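Local structure of 3-phytase (Klebsiella pneumoniae, 2WNH) at residues Glu39-Arg44 / Ala208-Thr213; Thr199-Leu204 / Tyr249-Asp254; Glu212-Gly217 / Gln226-Lys231; Gln237-Leu242 / Gln343-Leu348; Pro243-Asn248 / Arg312-Pro317. The protein probably removes phosphate from phytate (inositol hexakisphosphate) by hydrolysis, as a 3-phytase of the histidine acid phosphatase family. The protein carries 3 engineered substitutions. All coordinates share one frame; numbering follows the deposited sequence.

Contacts 1 to 4 are buried; contact 5 is only partly so, although its centre lies closest to the middle of the chain, about 10 Å from it. Helix 204-219 carries one side of contacts 1 and 3 and supplies Leu204 to contact 2. Helix 243-250 serves contacts 2 and 5, which are also tied by the salt bridge of Asp250 and Arg312. Helix 235-239 brings contact 4 against contact 3. Contacts 1, 3 and 4 rest on van der Waals packing, with no hydrogen bond between their segments. Contact 2 adds one bridging water to its leucine packing. Contact 5, where a helix meets a loop, has the single direct hydrogen bond between paired segments.

Contact 1 (Glu39-Arg44 / Ala208-Thr213); sequences EAATGR and ANMVET
Met210 leaves its helix with CG beside the backbone N (chi1 -72°), runs on extended through chi2 and bends at chi3 (-94°), which sets SD next to Thr42 and CE next to Ala41. The contact is a helix-helix packing: the end of helix 32-42 lies against helix 204-219 in the helical part of the histidine phosphatase fold. Ala41 CB is 4.3 Å from Met210 CE. Thr42 contributes its methyl, with CG2 lying 4.0 Å from Met210 SD. The Thr42 and Met210 side chains pass each other in opposite directions. Both touches are van der Waals contacts, methyl on methyl and methyl on sulfur, and no hydrogen bond crosses between the segments.

The Thr42 hydroxyl is used on another side. OG1 bonds to Ile38 O, one turn back in its own helix, and to Trp46 NE1, which probably helps hold the rotation that turns CG2 to the methionine. Gly43, with positive phi, leaves helical geometry in a Schellman motif, whose two bonds back into the last turn are both weak. Ile38 and Ile184 also pack on the methionine side chain.

On the facing helix, Asn209 O takes two donors from opposite faces of its carbonyl plane: Thr213 N at 3.1 Å and Thr213 OG1 at 2.8 Å.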
# COMPACT_ATOMS: atom_id res chain seq x y z
N GLU B 39 0.55 -38.39 -28.40
CA GLU B 39 1.50 -38.36 -29.51
C GLU B 39 1.38 -39.64 -30.34
O GLU B 39 1.47 -39.58 -31.57
CB GLU B 39 2.92 -38.12 -29.01
CG GLU B 39 3.11 -36.66 -28.58
CD GLU B 39 4.52 -36.32 -28.15
OE1 GLU B 39 5.36 -37.22 -27.93
OE2 GLU B 39 4.78 -35.11 -28.00
N ALA B 40 1.14 -40.77 -29.67
CA ALA B 40 0.90 -42.03 -30.39
C ALA B 40 -0.42 -41.98 -31.15
O ALA B 40 -0.48 -42.38 -32.32
CB ALA B 40 0.92 -43.23 -29.42
N ALA B 41 -1.46 -41.48 -30.49
CA ALA B 41 -2.81 -41.35 -31.08
C ALA B 41 -2.87 -40.56 -32.38
O ALA B 41 -3.71 -40.83 -33.25
CB ALA B 41 -3.77 -40.74 -30.07
N THR B 42 -2.01 -39.55 -32.50
CA THR B 42 -2.09 -38.61 -33.64
C THR B 42 -0.88 -38.74 -34.56
O THR B 42 -0.79 -38.04 -35.56
CB THR B 42 -2.20 -37.14 -33.16
OG1 THR B 42 -1.09 -36.85 -32.29
CG2 THR B 42 -3.50 -36.92 -32.42
N GLY B 43 0.05 -39.62 -34.19
CA GLY B 43 1.25 -39.88 -34.96
C GLY B 43 2.16 -38.68 -35.14
O GLY B 43 2.86 -38.57 -36.14
N ARG B 44 2.14 -37.76 -34.17
CA ARG B 44 3.05 -36.60 -34.26
C ARG B 44 3.36 -36.03 -32.86
O ARG B 44 2.64 -36.32 -31.91
CB ARG B 44 2.47 -35.52 -35.19
CG ARG B 44 1.70 -34.42 -34.53
CD ARG B 44 0.27 -34.80 -34.37
NE ARG B 44 -0.72 -34.00 -35.08
CZ ARG B 44 -0.54 -32.91 -35.84
NH1 ARG B 44 0.65 -32.40 -36.07
NH2 ARG B 44 -1.61 -32.31 -36.37
N ALA B 208 -10.20 -38.06 -24.63
CA ALA B 208 -10.39 -37.23 -23.44
C ALA B 208 -9.06 -36.60 -22.98
O ALA B 208 -9.06 -35.41 -22.60
CB ALA B 208 -11.03 -38.05 -22.31
N ASN B 209 -7.97 -37.36 -23.02
CA ASN B 209 -6.62 -36.84 -22.76
C ASN B 209 -6.30 -35.68 -23.71
O ASN B 209 -5.67 -34.69 -23.32
CB ASN B 209 -5.52 -37.90 -22.99
CG ASN B 209 -5.50 -39.02 -21.95
OD1 ASN B 209 -5.00 -40.12 -22.25
ND2 ASN B 209 -5.99 -38.75 -20.74
N MET B 210 -6.67 -35.84 -24.99
CA MET B 210 -6.41 -34.80 -25.99
C MET B 210 -7.19 -33.52 -25.69
O MET B 210 -6.63 -32.43 -25.73
CB MET B 210 -6.72 -35.31 -27.40
CG MET B 210 -5.73 -36.33 -27.90
SD MET B 210 -6.24 -36.89 -29.56
CE MET B 210 -7.15 -38.33 -29.13
N VAL B 211 -8.49 -33.65 -25.42
CA VAL B 211 -9.36 -32.52 -25.10
C VAL B 211 -8.90 -31.78 -23.83
O VAL B 211 -8.85 -30.56 -23.83
CB VAL B 211 -10.83 -32.97 -24.99
CG1 VAL B 211 -11.72 -31.87 -24.38
CG2 VAL B 211 -11.33 -33.38 -26.38
N GLU B 212 -8.55 -32.51 -22.78
CA GLU B 212 -7.97 -31.86 -21.58
C GLU B 212 -6.70 -31.06 -21.92
O GLU B 212 -6.55 -29.92 -21.47
CB GLU B 212 -7.67 -32.89 -20.49
CG GLU B 212 -7.19 -32.28 -19.15
CD GLU B 212 -8.26 -31.45 -18.42
OE1 GLU B 212 -9.47 -31.76 -18.51
OE2 GLU B 212 -7.87 -30.49 -17.70
N THR B 213 -5.81 -31.66 -22.70
CA THR B 213 -4.57 -30.97 -23.11
C THR B 213 -4.86 -29.67 -23.88
O THR B 213 -4.21 -28.64 -23.65
CB THR B 213 -3.66 -31.91 -23.94
OG1 THR B 213 -3.39 -33.11 -23.18
CG2 THR B 213 -2.35 -31.22 -24.31

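Contact 2 (Thr199-Leu204 / Tyr249-Asp254); sequences TTISGL and YDLSND
Leu251 O and Thr199 O are joined by one water, which donates to both and lies 2.8 Å from each of these oxygens. It is the polar link between residues 199-204 and 249-254, for no direct hydrogen bond passes between them. A further carbonyl, Tyr249 O, is gripped within its own segment. It accepts from Ser252 N at 3.1 Å and from Asp254 N at 3.0 Å, and the two donors come from opposite faces of its plane. These bonds shape the chain as it leaves helix 243-250, with Leu251 the first residue to depart from helical geometry.

Strand 199-201 is one arm of a two-stranded antiparallel hairpin with strand 191-193. Two residues past the strand, Gly203, with positive phi, is the N-cap of helix 204-219. Leu251 packs against both the hairpin and the first turn of this helix. Its CB is 4.3 Å from Ile201 CG1, while its CD1 is 4.2 Å from Leu204 CD2. The two leucine side chains cross at about a right angle. Leu204 reaches across because its CG stands anti to the backbone N (chi1 176°).

Helix 143-154 adds Val150 against Ile201 and Ala154 against Leu251. Ser252 OG turns back to bond Asn248 O in the preceding helix.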
# COMPACT_ATOMS: atom_id res chain seq x y z
N THR B 199 -9.50 -49.60 -15.37
CA THR B 199 -10.49 -49.83 -16.42
C THR B 199 -10.72 -48.57 -17.23
O THR B 199 -11.20 -47.56 -16.70
CB THR B 199 -11.83 -50.28 -15.82
OG1 THR B 199 -11.61 -51.37 -14.92
CG2 THR B 199 -12.80 -50.72 -16.90
N THR B 200 -10.39 -48.62 -18.51
CA THR B 200 -10.54 -47.47 -19.40
C THR B 200 -11.31 -47.88 -20.66
O THR B 200 -11.46 -49.08 -20.93
CB THR B 200 -9.17 -46.90 -19.80
OG1 THR B 200 -8.40 -47.93 -20.44
CG2 THR B 200 -8.41 -46.41 -18.57
N ILE B 201 -11.80 -46.89 -21.41
CA ILE B 201 -12.48 -47.12 -22.68
C ILE B 201 -11.50 -46.80 -23.81
O ILE B 201 -10.96 -45.70 -23.89
CB ILE B 201 -13.74 -46.22 -22.85
CG1 ILE B 201 -14.66 -46.25 -21.60
CG2 ILE B 201 -14.46 -46.49 -24.17
CD1 ILE B 201 -15.45 -47.50 -21.39
N SER B 202 -11.25 -47.78 -24.69
CA SER B 202 -10.32 -47.53 -25.79
C SER B 202 -10.89 -46.44 -26.69
O SER B 202 -12.11 -46.31 -26.85
CB SER B 202 -10.05 -48.81 -26.58
OG SER B 202 -11.23 -49.19 -27.26
N GLY B 203 -10.00 -45.64 -27.28
CA GLY B 203 -10.41 -44.54 -28.14
C GLY B 203 -10.82 -43.30 -27.34
O GLY B 203 -10.11 -42.28 -27.35
N LEU B 204 -11.97 -43.40 -26.66
CA LEU B 204 -12.53 -42.32 -25.86
C LEU B 204 -11.57 -41.80 -24.80
O LEU B 204 -11.41 -40.58 -24.65
CB LEU B 204 -13.83 -42.78 -25.18
CG LEU B 204 -14.51 -41.79 -24.22
CD1 LEU B 204 -14.84 -40.48 -24.93
CD2 LEU B 204 -15.77 -42.37 -23.65
N TYR B 249 -15.51 -39.02 -18.32
CA TYR B 249 -15.80 -38.94 -16.89
C TYR B 249 -17.01 -39.79 -16.48
O TYR B 249 -16.94 -40.53 -15.50
CB TYR B 249 -15.98 -37.48 -16.43
CG TYR B 249 -14.68 -36.88 -15.97
CD1 TYR B 249 -13.68 -36.59 -16.88
CD2 TYR B 249 -14.44 -36.67 -14.62
CE1 TYR B 249 -12.45 -36.07 -16.46
CE2 TYR B 249 -13.21 -36.14 -14.19
CZ TYR B 249 -12.24 -35.86 -15.11
OH TYR B 249 -11.04 -35.34 -14.69
N ASP B 250 -18.12 -39.68 -17.21
CA ASP B 250 -19.31 -40.48 -16.92
C ASP B 250 -18.94 -41.95 -16.76
O ASP B 250 -19.52 -42.64 -15.93
CB ASP B 250 -20.36 -40.34 -18.02
CG ASP B 250 -21.07 -39.01 -18.01
OD1 ASP B 250 -21.01 -38.26 -16.99
OD2 ASP B 250 -21.69 -38.70 -19.06
N LEU B 251 -17.96 -42.41 -17.54
CA LEU B 251 -17.64 -43.84 -17.65
C LEU B 251 -16.38 -44.23 -16.92
O LEU B 251 -15.90 -45.35 -17.07
CB LEU B 251 -17.56 -44.26 -19.14
CG LEU B 251 -18.81 -44.03 -19.98
CD1 LEU B 251 -18.59 -44.51 -21.43
CD2 LEU B 251 -20.04 -44.69 -19.35
N SER B 252 -15.83 -43.31 -16.11
CA SER B 252 -14.68 -43.63 -15.28
C SER B 252 -14.88 -43.16 -13.84
O SER B 252 -15.45 -43.87 -13.02
CB SER B 252 -13.37 -43.09 -15.89
OG SER B 252 -13.40 -41.67 -16.11
N ASN B 253 -14.42 -41.94 -13.54
CA ASN B 253 -14.52 -41.41 -12.17
C ASN B 253 -15.93 -41.26 -11.63
O ASN B 253 -16.13 -41.28 -10.41
CB ASN B 253 -13.82 -40.06 -12.10
CG ASN B 253 -12.44 -40.10 -12.69
OD1 ASN B 253 -11.67 -40.99 -12.38
ND2 ASN B 253 -12.13 -39.14 -13.54
N ASP B 254 -16.91 -41.07 -12.51
CA ASP B 254 -18.28 -40.83 -12.08
C ASP B 254 -19.14 -42.10 -12.05
O ASP B 254 -20.35 -42.03 -11.91
CB ASP B 254 -18.92 -39.73 -12.93
CG ASP B 254 -18.25 -38.37 -12.71
OD1 ASP B 254 -17.85 -38.07 -11.56
OD2 ASP B 254 -18.13 -37.60 -13.68
O HOH W 1 -13.36 -46.18 -17.94

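Contact 3 (Glu212-Gly217 / Gln226-Lys231); sequences ETLRLG and QLAWGK
A type I' beta turn, Ala228 to Lys231, forms part of the loop that follows helix 204-219, and the residues just before and at its start fold back onto that helix. Trp229 and Gly230 at the centre of the turn both have positive phi, and Lys231 N closes it on Ala228 O. Leu227 supplies the main touch. With CG anti to the backbone N (chi1 169°), its CD1 comes 3.3 Å from Leu214 O and 3.7 Å from Gly217 C. Gly217 has no side chain, so the methyl can lie directly against the helix backbone. Leu214 answers with its CD2 branch. This methyl sits 3.6 Å from Leu227 O. It also meets Ala228 CB, at 4.0 Å.

On another side of the helix, Arg215 grips Glu212 side-on. NH2 meets OE1 at 3.0 Å on the syn side, and NE meets OE2 at 3.0 Å from above the carboxylate plane. Glu212 OE2 also bridges to Arg24, which lies in the RHG signature sequence of the family. The Trp229 indole extends from the turn to make a cation-pi contact with Arg44 and an edge-to-face contact with Trp46.

Between the segments themselves there is no hydrogen bond. Here the loop is held to the helix by methyl packing, on backbone and on other methyls, and the Glu212-Arg215 salt bridge takes no part in it.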
# COMPACT_ATOMS: atom_id res chain seq x y z
N GLU B 212 -8.55 -32.51 -22.78
CA GLU B 212 -7.97 -31.86 -21.58
C GLU B 212 -6.70 -31.06 -21.92
O GLU B 212 -6.55 -29.92 -21.47
CB GLU B 212 -7.67 -32.89 -20.49
CG GLU B 212 -7.19 -32.28 -19.15
CD GLU B 212 -8.26 -31.45 -18.42
OE1 GLU B 212 -9.47 -31.76 -18.51
OE2 GLU B 212 -7.87 -30.49 -17.70
N THR B 213 -5.81 -31.66 -22.70
CA THR B 213 -4.57 -30.97 -23.11
C THR B 213 -4.86 -29.67 -23.88
O THR B 213 -4.21 -28.64 -23.65
CB THR B 213 -3.66 -31.91 -23.94
OG1 THR B 213 -3.39 -33.11 -23.18
CG2 THR B 213 -2.35 -31.22 -24.31
N LEU B 214 -5.82 -29.73 -24.80
CA LEU B 214 -6.21 -28.53 -25.55
C LEU B 214 -6.84 -27.49 -24.63
O LEU B 214 -6.51 -26.31 -24.72
CB LEU B 214 -7.15 -28.90 -26.71
CG LEU B 214 -6.50 -29.82 -27.76
CD1 LEU B 214 -7.56 -30.25 -28.75
CD2 LEU B 214 -5.34 -29.17 -28.50
N ARG B 215 -7.73 -27.94 -23.73
CA ARG B 215 -8.35 -27.03 -22.77
C ARG B 215 -7.31 -26.36 -21.88
O ARG B 215 -7.39 -25.15 -21.61
CB ARG B 215 -9.36 -27.78 -21.89
CG ARG B 215 -9.96 -26.90 -20.76
CD ARG B 215 -9.17 -27.07 -19.44
NE ARG B 215 -9.63 -28.28 -18.75
CZ ARG B 215 -10.81 -28.38 -18.15
NH1 ARG B 215 -11.64 -27.35 -18.12
NH2 ARG B 215 -11.17 -29.53 -17.58
N LEU B 216 -6.36 -27.16 -21.39
CA LEU B 216 -5.26 -26.63 -20.57
C LEU B 216 -4.36 -25.67 -21.36
O LEU B 216 -4.04 -24.58 -20.86
CB LEU B 216 -4.44 -27.77 -19.93
CG LEU B 216 -5.16 -28.55 -18.82
CD1 LEU B 216 -4.42 -29.84 -18.51
CD2 LEU B 216 -5.35 -27.70 -17.56
N GLY B 217 -3.99 -26.03 -22.59
CA GLY B 217 -3.22 -25.10 -23.47
C GLY B 217 -3.91 -23.77 -23.78
O GLY B 217 -3.23 -22.72 -23.85
N GLN B 226 0.85 -23.14 -31.19
CA GLN B 226 1.39 -24.16 -30.32
C GLN B 226 0.30 -24.90 -29.56
O GLN B 226 0.59 -25.83 -28.80
CB GLN B 226 2.35 -23.52 -29.31
CG GLN B 226 3.66 -23.02 -29.90
CD GLN B 226 4.52 -22.31 -28.86
OE1 GLN B 226 4.47 -22.64 -27.67
NE2 GLN B 226 5.30 -21.33 -29.30
N LEU B 227 -0.94 -24.47 -29.75
CA LEU B 227 -2.07 -25.10 -29.08
C LEU B 227 -2.54 -26.28 -29.92
O LEU B 227 -2.39 -27.44 -29.52
CB LEU B 227 -3.20 -24.08 -28.82
CG LEU B 227 -4.55 -24.65 -28.35
CD1 LEU B 227 -4.37 -25.42 -27.04
CD2 LEU B 227 -5.59 -23.56 -28.21
N ALA B 228 -3.10 -26.00 -31.09
CA ALA B 228 -3.53 -27.05 -32.02
C ALA B 228 -3.09 -26.63 -33.42
O ALA B 228 -3.91 -26.57 -34.33
CB ALA B 228 -5.04 -27.24 -31.97
N TRP B 229 -1.80 -26.35 -33.56
CA TRP B 229 -1.22 -26.02 -34.87
C TRP B 229 -2.01 -24.92 -35.60
O TRP B 229 -2.15 -24.96 -36.82
CB TRP B 229 -1.09 -27.30 -35.72
CG TRP B 229 -0.25 -28.34 -35.03
CD1 TRP B 229 1.11 -28.47 -35.09
CD2 TRP B 229 -0.70 -29.38 -34.14
NE1 TRP B 229 1.53 -29.52 -34.31
CE2 TRP B 229 0.44 -30.09 -33.72
CE3 TRP B 229 -1.97 -29.79 -33.67
CZ2 TRP B 229 0.36 -31.19 -32.85
CZ3 TRP B 229 -2.04 -30.86 -32.80
CH2 TRP B 229 -0.89 -31.55 -32.40
N GLY B 230 -2.52 -23.96 -34.84
CA GLY B 230 -3.28 -22.85 -35.39
C GLY B 230 -4.74 -23.12 -35.72
O GLY B 230 -5.43 -22.23 -36.16
N LYS B 231 -5.22 -24.33 -35.46
CA LYS B 231 -6.58 -24.71 -35.86
C LYS B 231 -7.68 -24.23 -34.89
O LYS B 231 -8.87 -24.21 -35.25
CB LYS B 231 -6.68 -26.23 -36.08
CG LYS B 231 -5.69 -26.83 -37.10
CD LYS B 231 -5.99 -26.37 -38.51
CE LYS B 231 -5.31 -27.26 -39.54
NZ LYS B 231 -5.35 -26.63 -40.90

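Contact 4 (Gln237-Leu242 / Gln343-Leu348); sequences QITALL and QGLDDL
Leu345 is directed toward helix 235-239 and sets both methyls against Ile238, with CD1 also beside Thr239. CG stands anti to the carbonyl carbon (chi1 -75°), which sends the side chain from the first turn of helix 345-349 toward Ile238. Ile238 meets it with its CG2 branch, 4.0 Å from both Leu345 CD1 and Leu345 CD2. The other branch of Ile238, through CG1, leads away toward helix 204-219, where the residue also packs on Trp218. The leucine lies at a slant to both partners. Its CD1 is 3.5 Å from Thr239 OG1, so a methyl rests beside a hydroxyl.

That hydroxyl has its main partner in Gly309 O. Gly344, the N-cap of helix 345-349, sets the start of the helix that carries Leu345. The contact thus joins two short helices far apart in sequence, packed within the histidine phosphatase fold.

No hydrogen bond crosses here. Van der Waals packing alone joins the two segments. Because Thr239 OG1 bonds to Gly309 O, it can lie beside a methyl that offers it no hydrogen bond.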
# COMPACT_ATOMS: atom_id res chain seq x y z
N GLN B 237 -14.50 -23.02 -29.54
CA GLN B 237 -13.97 -24.23 -30.15
C GLN B 237 -13.47 -25.23 -29.11
O GLN B 237 -13.50 -26.43 -29.36
CB GLN B 237 -12.84 -23.91 -31.10
CG GLN B 237 -13.30 -23.24 -32.38
CD GLN B 237 -12.12 -22.82 -33.21
OE1 GLN B 237 -11.44 -21.85 -32.89
NE2 GLN B 237 -11.85 -23.55 -34.29
N ILE B 238 -12.99 -24.74 -27.97
CA ILE B 238 -12.65 -25.64 -26.86
C ILE B 238 -13.93 -26.20 -26.26
O ILE B 238 -14.05 -27.41 -26.06
CB ILE B 238 -11.80 -24.91 -25.77
CG1 ILE B 238 -10.45 -24.48 -26.35
CG2 ILE B 238 -11.60 -25.80 -24.52
CD1 ILE B 238 -9.53 -25.63 -26.71
N THR B 239 -14.89 -25.32 -25.99
CA THR B 239 -16.21 -25.71 -25.45
C THR B 239 -16.86 -26.83 -26.26
O THR B 239 -17.39 -27.80 -25.68
CB THR B 239 -17.15 -24.49 -25.40
OG1 THR B 239 -16.58 -23.50 -24.54
CG2 THR B 239 -18.53 -24.88 -24.88
N ALA B 240 -16.78 -26.72 -27.58
CA ALA B 240 -17.36 -27.72 -28.49
C ALA B 240 -16.74 -29.12 -28.36
O ALA B 240 -17.37 -30.10 -28.73
CB ALA B 240 -17.24 -27.24 -29.92
N LEU B 241 -15.50 -29.20 -27.86
CA LEU B 241 -14.80 -30.47 -27.70
C LEU B 241 -15.09 -31.17 -26.37
O LEU B 241 -14.82 -32.37 -26.23
CB LEU B 241 -13.29 -30.29 -27.85
CG LEU B 241 -12.84 -29.68 -29.18
CD1 LEU B 241 -11.36 -29.36 -29.17
CD2 LEU B 241 -13.18 -30.64 -30.32
N LEU B 242 -15.58 -30.41 -25.39
CA LEU B 242 -15.64 -30.87 -24.00
C LEU B 242 -16.61 -32.03 -23.75
O LEU B 242 -16.42 -32.80 -22.79
CB LEU B 242 -15.95 -29.69 -23.05
CG LEU B 242 -14.86 -28.62 -22.96
CD1 LEU B 242 -15.30 -27.48 -22.04
CD2 LEU B 242 -13.50 -29.21 -22.52
N GLN B 343 -13.22 -20.45 -12.92
CA GLN B 343 -13.19 -19.35 -13.88
C GLN B 343 -13.48 -19.88 -15.27
O GLN B 343 -13.13 -21.02 -15.59
CB GLN B 343 -11.82 -18.69 -13.88
CG GLN B 343 -11.57 -17.87 -12.63
CD GLN B 343 -10.46 -16.84 -12.85
OE1 GLN B 343 -10.73 -15.64 -13.12
NE2 GLN B 343 -9.23 -17.29 -12.75
N GLY B 344 -14.06 -19.03 -16.10
CA GLY B 344 -14.27 -19.32 -17.54
C GLY B 344 -12.98 -19.43 -18.35
O GLY B 344 -11.90 -19.02 -17.91
N LEU B 345 -13.09 -20.01 -19.55
CA LEU B 345 -11.93 -20.28 -20.40
C LEU B 345 -11.15 -19.01 -20.76
O LEU B 345 -9.91 -19.00 -20.69
CB LEU B 345 -12.39 -20.97 -21.69
CG LEU B 345 -12.77 -22.43 -21.52
CD1 LEU B 345 -13.66 -22.85 -22.70
CD2 LEU B 345 -11.54 -23.32 -21.42
N ASP B 346 -11.85 -17.96 -21.17
CA ASP B 346 -11.13 -16.74 -21.55
C ASP B 346 -10.56 -16.01 -20.33
O ASP B 346 -9.48 -15.42 -20.42
CB ASP B 346 -11.96 -15.82 -22.46
CG ASP B 346 -11.95 -16.28 -23.92
OD1 ASP B 346 -10.99 -17.00 -24.34
OD2 ASP B 346 -12.90 -15.93 -24.64
N ASP B 347 -11.26 -16.07 -19.20
CA ASP B 347 -10.77 -15.45 -17.96
C ASP B 347 -9.45 -16.09 -17.50
O ASP B 347 -8.53 -15.38 -17.05
CB ASP B 347 -11.85 -15.49 -16.86
CG ASP B 347 -12.89 -14.36 -17.02
OD1 ASP B 347 -12.76 -13.49 -17.92
OD2 ASP B 347 -13.83 -14.32 -16.22
N LEU B 348 -9.34 -17.41 -17.65
CA LEU B 348 -8.10 -18.12 -17.32
C LEU B 348 -7.01 -17.72 -18.30
O LEU B 348 -5.91 -17.38 -17.89
CB LEU B 348 -8.30 -19.64 -17.37
CG LEU B 348 -9.12 -20.17 -16.20
CD1 LEU B 348 -9.56 -21.62 -16.51
CD2 LEU B 348 -8.36 -20.12 -14.87

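Contact 5 (Pro243-Asn248 / Arg312-Pro317); sequences PLLTEN and RGNIPP
Thr246, in helix 243-250, donates a hydrogen bond from OG1 to Arg312 O at 2.8 Å. This joins the helix to the loop that runs from helix 291-301 into strand 320-328, on the approach to the central mixed sheet of the histidine phosphatase fold. The donor is tilted 21° from the carbonyl plane. The same hydroxyl bonds Ser311 OG. It also accepts from a water 3.1 Å away, which in turn accepts from Asn314 ND2 at 2.9 Å. OG1 is thus a hub for the loop.

Methyls make van der Waals contact with flat polar groups. Thr246 CG2 lies over one face of the Arg312 guanidinium, near its rim, 3.5 Å from NH2. Leu245 CD2 is 3.8 Å from Asn314 ND2.

The charge is paired nearby. Arg312 NH2 bridges to Asp250 at the end of the same helix, which helps hold the guanidinium against Thr246, and a bound sodium ion is about 4 Å from the arginine side chain. Separately, the neutral amide of Asn314 accepts a hydrogen bond at OD1 from Arg215 NH1.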
# COMPACT_ATOMS: atom_id res chain seq x y z
N PRO B 243 -17.61 -32.19 -24.61
CA PRO B 243 -18.52 -33.33 -24.51
C PRO B 243 -17.79 -34.69 -24.42
O PRO B 243 -18.25 -35.62 -23.75
CB PRO B 243 -19.51 -33.30 -25.67
N LEU B 244 -16.65 -34.82 -25.09
CA LEU B 244 -15.85 -36.04 -25.00
C LEU B 244 -15.27 -36.26 -23.60
O LEU B 244 -15.11 -37.38 -23.14
CB LEU B 244 -14.73 -36.03 -26.04
CG LEU B 244 -15.17 -36.34 -27.48
CD1 LEU B 244 -14.05 -36.01 -28.47
CD2 LEU B 244 -15.56 -37.80 -27.57
N LEU B 245 -14.92 -35.16 -22.95
CA LEU B 245 -14.33 -35.24 -21.63
C LEU B 245 -15.41 -35.63 -20.62
O LEU B 245 -15.18 -36.49 -19.78
CB LEU B 245 -13.65 -33.91 -21.30
CG LEU B 245 -12.70 -33.83 -20.10
CD1 LEU B 245 -11.56 -34.82 -20.17
CD2 LEU B 245 -12.18 -32.37 -20.05
N THR B 246 -16.58 -35.02 -20.73
CA THR B 246 -17.75 -35.38 -19.93
C THR B 246 -18.09 -36.86 -20.12
O THR B 246 -18.34 -37.57 -19.15
CB THR B 246 -18.98 -34.51 -20.27
OG1 THR B 246 -18.73 -33.15 -19.87
CG2 THR B 246 -20.23 -35.01 -19.57
N GLU B 247 -18.10 -37.31 -21.37
CA GLU B 247 -18.41 -38.72 -21.64
C GLU B 247 -17.41 -39.66 -20.94
O GLU B 247 -17.81 -40.65 -20.28
CB GLU B 247 -18.46 -38.96 -23.16
CG GLU B 247 -18.93 -40.38 -23.56
CD GLU B 247 -20.43 -40.49 -23.75
OE1 GLU B 247 -21.19 -39.62 -23.27
OE2 GLU B 247 -20.87 -41.47 -24.40
N ASN B 248 -16.11 -39.36 -21.06
CA ASN B 248 -15.11 -40.19 -20.41
C ASN B 248 -15.25 -40.19 -18.89
O ASN B 248 -15.13 -41.23 -18.26
CB ASN B 248 -13.68 -39.79 -20.81
CG ASN B 248 -12.65 -40.85 -20.45
OD1 ASN B 248 -11.66 -40.58 -19.76
ND2 ASN B 248 -12.87 -42.07 -20.93
N ARG B 312 -21.25 -30.46 -19.02
CA ARG B 312 -21.74 -30.97 -17.73
C ARG B 312 -20.62 -31.58 -16.91
O ARG B 312 -19.88 -32.44 -17.39
CB ARG B 312 -22.84 -32.02 -17.94
CG ARG B 312 -23.34 -32.67 -16.64
CD ARG B 312 -24.56 -33.59 -16.89
NE ARG B 312 -24.31 -34.51 -18.01
CZ ARG B 312 -23.56 -35.61 -17.95
NH1 ARG B 312 -22.97 -35.98 -16.81
NH2 ARG B 312 -23.41 -36.35 -19.04
N GLY B 313 -20.51 -31.12 -15.65
CA GLY B 313 -19.58 -31.69 -14.70
C GLY B 313 -18.11 -31.36 -14.86
O GLY B 313 -17.29 -31.87 -14.08
N ASN B 314 -17.77 -30.53 -15.85
CA ASN B 314 -16.38 -30.18 -16.13
C ASN B 314 -15.71 -29.58 -14.88
O ASN B 314 -16.35 -28.80 -14.16
CB ASN B 314 -16.27 -29.19 -17.30
CG ASN B 314 -14.85 -28.93 -17.70
OD1 ASN B 314 -14.17 -28.08 -17.12
ND2 ASN B 314 -14.39 -29.64 -18.72
N ILE B 315 -14.47 -29.99 -14.63
CA ILE B 315 -13.68 -29.50 -13.49
C ILE B 315 -12.42 -28.76 -14.00
O ILE B 315 -11.38 -29.38 -14.28
CB ILE B 315 -13.29 -30.70 -12.55
CG1 ILE B 315 -14.53 -31.48 -12.08
CG2 ILE B 315 -12.44 -30.23 -11.34
CD1 ILE B 315 -14.22 -32.99 -11.80
N PRO B 316 -12.51 -27.42 -14.18
CA PRO B 316 -11.38 -26.62 -14.66
C PRO B 316 -10.19 -26.54 -13.72
O PRO B 316 -10.32 -26.76 -12.50
CB PRO B 316 -12.00 -25.23 -14.85
CG PRO B 316 -13.48 -25.50 -15.06
CD PRO B 316 -13.72 -26.60 -14.04
N PRO B 317 -9.01 -26.22 -14.25
CA PRO B 317 -7.85 -26.03 -13.35
C PRO B 317 -8.12 -24.93 -12.32
O PRO B 317 -8.72 -23.88 -12.66
CB PRO B 317 -6.73 -25.61 -14.31
CG PRO B 317 -7.47 -25.11 -15.55
CD PRO B 317 -8.65 -26.02 -15.66
O HOH W 2 -15.88 -32.04 -19.17